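Local coordinates for protein Fe(2+) transporter FeoB (Legionella pneumophila, PDB 3IBY) that probably transports ferrous iron across the inner membrane in a GTP-driven uptake system, its cytosolic GTP-binding domain and the helices that follow it being the part present here, at residues Met119-Glu124 with Ala148-Gly153; Cys94-His99 with Ile128-Glu133. One frame throughout, in Å; residues are numbered along the deposited sequence.

Interaction 1. Residues Met119-Glu124 with Ala148-Gly153; sequences MMDIAE and AHKNIG
Met119 meets His149 through its sulfur: SD lies 4.2 Å from His149 CE1 and approaches the ring obliquely. Met119 is also the N-cap residue of helix 120-125, its carbonyl O accepting the amide of Ala123. Asp121, in the first turn, carries most of the contact. Its CG is set between the backbone N and the carbonyl carbon (chi1 55°), and His149 CG takes the equivalent place. The two side chains approach from opposite directions. His149 NE2 donates to Asp121 OD2 over 2.6 Å, with an N-H...O angle of 162°. The oxygen lies close to the ring plane and is met on its syn side, from somewhat out of the carboxylate plane, while carboxylate and ring are turned 38° apart. A water 2.5 Å from Asp121 OD2 donates to that same oxygen and accepts from Lys150 NZ at 2.8 Å; the ammonium itself stays 4.0 Å from OD2, joined to it through solvent. Asp121 and His149 belong to predicted GTP-binding loops, consistent with the base-recognition loops (G4 and G5) of P-loop GTPases. On the surface of the G domain, the contact ties the start of helix 120-125, after strand 113-118, to the loop between edge strand 143-145 and helix 154-162, with His149 also touching Thr16 of helix 14-22.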
loop_
_atom_site.group_PDB
_atom_site.type_symbol
_atom_site.label_atom_id
_atom_site.label_comp_id
_atom_site.label_asym_id
_atom_site.label_seq_id
_atom_site.Cartn_x
_atom_site.Cartn_y
_atom_site.Cartn_z
ATOM N N MET A 119 16.667 1.928 1.100
ATOM C CA MET A 119 17.612 2.774 0.366
ATOM C C MET A 119 18.048 3.969 1.178
ATOM O O MET A 119 18.299 5.075 0.648
ATOM C CB MET A 119 17.009 3.222 -0.939
ATOM C CG MET A 119 16.389 2.109 -1.755
ATOM S SD MET A 119 17.595 0.951 -2.370
ATOM C CE MET A 119 16.795 0.397 -3.885
ATOM N N MET A 120 18.153 3.738 2.471
ATOM C CA MET A 120 18.557 4.796 3.370
ATOM C C MET A 120 19.986 5.294 3.036
ATOM O O MET A 120 20.342 6.468 3.338
ATOM C CB MET A 120 18.502 4.313 4.822
ATOM C CG MET A 120 17.132 3.988 5.341
ATOM S SD MET A 120 16.061 5.400 5.296
ATOM C CE MET A 120 16.697 6.489 6.587
ATOM N N ASP A 121 20.788 4.406 2.446
ATOM C CA ASP A 121 22.164 4.730 2.134
ATOM C C ASP A 121 22.183 5.653 0.936
ATOM O O ASP A 121 22.882 6.679 0.939
ATOM C CB ASP A 121 23.035 3.462 1.940
ATOM C CG ASP A 121 22.498 2.484 0.883
ATOM O OD1 ASP A 121 21.274 2.448 0.581
ATOM O OD2 ASP A 121 23.307 1.715 0.349
ATOM N N ILE A 122 21.370 5.338 -0.074
ATOM C CA ILE A 122 21.319 6.164 -1.292
ATOM C C ILE A 122 20.679 7.488 -0.941
ATOM O O ILE A 122 21.106 8.525 -1.409
ATOM C CB ILE A 122 20.529 5.536 -2.456
ATOM C CG1 ILE A 122 20.948 4.079 -2.705
ATOM C CG2 ILE A 122 20.724 6.389 -3.725
ATOM C CD1 ILE A 122 22.365 3.877 -3.132
ATOM N N ALA A 123 19.631 7.421 -0.131
ATOM C CA ALA A 123 18.998 8.596 0.471
ATOM C C ALA A 123 20.000 9.544 1.079
ATOM O O ALA A 123 19.929 10.739 0.837
ATOM C CB ALA A 123 18.038 8.162 1.560
ATOM N N GLU A 124 20.905 9.009 1.901
ATOM C CA GLU A 124 21.921 9.816 2.580
ATOM C C GLU A 124 22.960 10.412 1.620
ATOM O O GLU A 124 23.352 11.587 1.775
ATOM C CB GLU A 124 22.658 8.990 3.637
ATOM C CG GLU A 124 23.642 9.887 4.487
ATOM C CD GLU A 124 24.621 9.088 5.356
ATOM O OE1 GLU A 124 24.977 7.946 5.001
ATOM O OE2 GLU A 124 25.045 9.607 6.405
ATOM N N ALA A 148 18.175 -3.149 2.266
ATOM C CA ALA A 148 17.873 -4.529 2.035
ATOM C C ALA A 148 19.081 -5.141 1.387
ATOM O O ALA A 148 19.504 -6.241 1.744
ATOM C CB ALA A 148 16.651 -4.643 1.133
ATOM N N HIS A 149 19.638 -4.414 0.422
ATOM C CA HIS A 149 20.850 -4.862 -0.305
ATOM C C HIS A 149 22.045 -5.191 0.611
ATOM O O HIS A 149 22.966 -5.880 0.208
ATOM C CB HIS A 149 21.247 -3.846 -1.416
ATOM C CG HIS A 149 21.368 -2.430 -0.940
ATOM N ND1 HIS A 149 20.354 -1.773 -0.279
ATOM C CD2 HIS A 149 22.385 -1.543 -1.038
ATOM C CE1 HIS A 149 20.746 -0.547 0.014
ATOM N NE2 HIS A 149 21.982 -0.386 -0.419
ATOM N N LYS A 150 22.015 -4.682 1.832
ATOM C CA LYS A 150 23.107 -4.839 2.768
ATOM C C LYS A 150 22.647 -5.504 4.064
ATOM O O LYS A 150 23.408 -5.612 5.006
ATOM C CB LYS A 150 23.716 -3.461 3.036
ATOM C CG LYS A 150 24.507 -2.890 1.854
ATOM C CD LYS A 150 24.738 -1.368 1.964
ATOM C CE LYS A 150 25.479 -0.980 3.203
ATOM N NZ LYS A 150 25.883 0.444 3.200
ATOM N N ASN A 151 21.399 -5.973 4.095
ATOM C CA ASN A 151 20.804 -6.629 5.271
ATOM C C ASN A 151 20.676 -5.770 6.527
ATOM O O ASN A 151 20.427 -6.283 7.609
ATOM C CB ASN A 151 21.543 -7.922 5.581
ATOM C CG ASN A 151 20.816 -9.127 5.046
ATOM O OD1 ASN A 151 19.758 -9.511 5.576
ATOM N ND2 ASN A 151 21.362 -9.735 3.981
ATOM N N ILE A 152 20.795 -4.457 6.381
ATOM C CA ILE A 152 20.748 -3.601 7.537
ATOM C C ILE A 152 19.281 -3.321 7.774
ATOM O O ILE A 152 18.570 -2.928 6.861
ATOM C CB ILE A 152 21.597 -2.328 7.327
ATOM C CG1 ILE A 152 23.083 -2.736 7.155
ATOM C CG2 ILE A 152 21.412 -1.330 8.512
ATOM C CD1 ILE A 152 24.070 -1.584 6.769
ATOM N N GLY A 153 18.810 -3.568 8.986
ATOM C CA GLY A 153 17.423 -3.277 9.332
ATOM C C GLY A 153 16.473 -4.467 9.290
ATOM O O GLY A 153 15.409 -4.445 9.947
HETATM O O HOH W 1 25.800 1.431 0.578
#

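Interaction 2. Residues Cys94-His99 with Ile128-Glu133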
loop_
_atom_site.group_PDB
_atom_site.type_symbol
_atom_site.label_atom_id
_atom_site.label_comp_id
_atom_site.label_asym_id
_atom_site.label_seq_id
_atom_site.Cartn_x
_atom_site.Cartn_y
_atom_site.Cartn_z
ATOM N N CYS A 94 14.283 7.629 -1.380
ATOM C CA CYS A 94 14.637 8.658 -2.307
ATOM C C CYS A 94 13.427 9.187 -3.082
ATOM O O CYS A 94 13.556 10.128 -3.860
ATOM C CB CYS A 94 15.662 8.103 -3.321
ATOM S SG CYS A 94 17.175 7.376 -2.607
ATOM N N HIS A 95 12.270 8.555 -2.967
ATOM C CA HIS A 95 11.128 9.013 -3.751
ATOM C C HIS A 95 9.934 8.842 -2.897
ATOM O O HIS A 95 8.967 8.201 -3.316
ATOM C CB HIS A 95 10.975 8.205 -5.038
ATOM C CG HIS A 95 12.147 8.331 -5.953
ATOM N ND1 HIS A 95 13.030 7.299 -6.163
ATOM C CD2 HIS A 95 12.624 9.385 -6.659
ATOM C CE1 HIS A 95 13.965 7.688 -7.013
ATOM N NE2 HIS A 95 13.744 8.949 -7.326
ATOM N N LEU A 96 10.032 9.406 -1.695
ATOM C CA LEU A 96 9.054 9.273 -0.645
ATOM C C LEU A 96 7.703 9.756 -1.105
ATOM O O LEU A 96 6.729 9.032 -1.029
ATOM C CB LEU A 96 9.514 10.069 0.576
ATOM C CG LEU A 96 8.772 9.797 1.877
ATOM C CD1 LEU A 96 8.949 8.314 2.278
ATOM C CD2 LEU A 96 9.216 10.789 2.973
ATOM N N GLU A 97 7.632 10.958 -1.627
ATOM C CA GLU A 97 6.347 11.528 -1.950
ATOM C C GLU A 97 5.563 10.696 -2.969
ATOM O O GLU A 97 4.322 10.516 -2.819
ATOM C CB GLU A 97 6.506 12.944 -2.451
ATOM C CG GLU A 97 5.187 13.663 -2.539
ATOM C CD GLU A 97 5.347 15.165 -2.695
ATOM O OE1 GLU A 97 4.316 15.856 -2.820
ATOM O OE2 GLU A 97 6.495 15.641 -2.703
ATOM N N ARG A 98 6.253 10.180 -3.992
ATOM C CA ARG A 98 5.560 9.331 -4.974
ATOM C C ARG A 98 5.132 8.045 -4.275
ATOM O O ARG A 98 3.971 7.622 -4.379
ATOM C CB ARG A 98 6.414 9.022 -6.195
ATOM C CG ARG A 98 5.838 7.938 -7.086
ATOM C CD ARG A 98 6.548 7.776 -8.486
ATOM N NE ARG A 98 6.397 6.378 -8.936
ATOM C CZ ARG A 98 6.013 5.942 -10.144
ATOM N NH1 ARG A 98 5.801 6.749 -11.169
ATOM N NH2 ARG A 98 5.888 4.636 -10.330
ATOM N N HIS A 99 6.042 7.470 -3.504
ATOM C CA HIS A 99 5.855 6.120 -3.004
ATOM C C HIS A 99 4.759 6.036 -1.977
ATOM O O HIS A 99 4.133 4.997 -1.832
ATOM C CB HIS A 99 7.155 5.555 -2.462
ATOM C CG HIS A 99 8.052 4.999 -3.514
ATOM N ND1 HIS A 99 8.114 5.517 -4.791
ATOM C CD2 HIS A 99 8.928 3.969 -3.481
ATOM C CE1 HIS A 99 9.000 4.833 -5.498
ATOM N NE2 HIS A 99 9.499 3.881 -4.728
ATOM N N ILE A 128 19.450 13.377 1.331
ATOM C CA ILE A 128 18.044 13.306 1.744
ATOM C C ILE A 128 17.985 12.821 3.192
ATOM O O ILE A 128 18.522 11.763 3.548
ATOM C CB ILE A 128 17.168 12.364 0.852
ATOM C CG1 ILE A 128 17.221 12.782 -0.635
ATOM C CG2 ILE A 128 15.730 12.409 1.316
ATOM C CD1 ILE A 128 16.712 11.714 -1.677
ATOM N N SER A 129 17.331 13.618 4.014
ATOM C CA SER A 129 17.217 13.331 5.428
ATOM C C SER A 129 15.762 13.116 5.731
ATOM O O SER A 129 14.929 13.954 5.366
ATOM C CB SER A 129 17.738 14.512 6.255
ATOM O OG SER A 129 18.761 14.047 7.106
ATOM N N ILE A 130 15.442 12.002 6.375
ATOM C CA ILE A 130 14.064 11.694 6.721
ATOM C C ILE A 130 14.005 11.499 8.232
ATOM O O ILE A 130 14.790 10.731 8.802
ATOM C CB ILE A 130 13.532 10.445 5.965
ATOM C CG1 ILE A 130 13.410 10.744 4.466
ATOM C CG2 ILE A 130 12.167 10.037 6.467
ATOM C CD1 ILE A 130 13.394 9.516 3.609
ATOM N N ASP A 131 13.109 12.261 8.860
ATOM C CA ASP A 131 12.741 12.087 10.232
ATOM C C ASP A 131 11.829 10.871 10.309
ATOM O O ASP A 131 10.656 10.948 9.985
ATOM C CB ASP A 131 11.992 13.333 10.707
ATOM C CG ASP A 131 11.870 13.397 12.187
ATOM O OD1 ASP A 131 11.899 14.517 12.711
ATOM O OD2 ASP A 131 11.747 12.337 12.831
ATOM N N THR A 132 12.366 9.750 10.763
ATOM C CA THR A 132 11.635 8.490 10.837
ATOM C C THR A 132 10.557 8.457 11.917
ATOM O O THR A 132 9.475 7.877 11.728
ATOM C CB THR A 132 12.644 7.359 11.064
ATOM O OG1 THR A 132 13.143 6.967 9.776
ATOM C CG2 THR A 132 12.028 6.141 11.856
ATOM N N GLU A 133 10.884 9.059 13.056
ATOM C CA GLU A 133 9.985 9.130 14.194
ATOM C C GLU A 133 8.795 9.998 13.831
ATOM O O GLU A 133 7.684 9.707 14.268
ATOM C CB GLU A 133 10.701 9.663 15.449
ATOM C CG GLU A 133 12.089 8.967 15.720
ATOM C CD GLU A 133 12.495 8.866 17.203
ATOM O OE1 GLU A 133 12.807 7.721 17.630
ATOM O OE2 GLU A 133 12.499 9.913 17.925
#
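Cys94 and Ile128 make the closer of two apolar contacts, in which the tip of the isoleucine reaches the backbone of the other segment. Ile128 CD1 lies 3.7 Å from Cys94 CA and 4.1 Å from Cys94 CB. The extended outer part of the isoleucine (chi2 164°) carries this methyl across the gap, whereas the CA-CB bond of Cys94 points away overall, although CB still touches Ile128 CD1. The second contact is methyl to methyl: Leu96 CD2 and Ile130 CD1 are 4.4 Å apart, a loose van der Waals touch between side chains that both start out toward the opposite segment. Because Ile128 and Ile130 are two residues apart in an extended chain, they present the same side to Cys94 and Leu96.

No hydrogen bond crosses between the segments; the helix starts are capped locally. His99 N donates to His95 O over 3.0 Å in the first turn of helix 96-106, where His95 is the N-cap residue. Asp131 holds the N-cap of helix 132-139, and its OD2 accepts from the amide of Lys134.

The contact joins the beginning of helix 96-106, just after strand 86-92, an interior strand of the main sheet, to strand 129-130, which pairs antiparallel with the C-terminal strand 254-255. Gln254 of that strand touches Leu96, Ile128 and Ile130, and Val253 at the end of helix 234-253 also packs on Ile130.

In the fold
Interactions 1 and 2 lie 13 Å apart between centres and meet at helix 120-125. Ala123 O of interaction 1 probably accepts a hydrogen bond from Ile128 N of interaction 2 (2.7 Å), and Cys94 SG packs 3.8 Å from Ile122 CB. Along the chain their segments alternate. Interaction 1 is a surface contact, polar and partly water-mediated, between two predicted nucleotide-binding motifs near one edge of the sheet. Interaction 2 is partly buried, with Leu96 fully so, and rests on apolar touches alone; it lies beside the C-terminal strand 254-255. Chemistry thus follows place: charged and aromatic groups at the predicted GTP site, apolar ones where the G domain meets the chain's end.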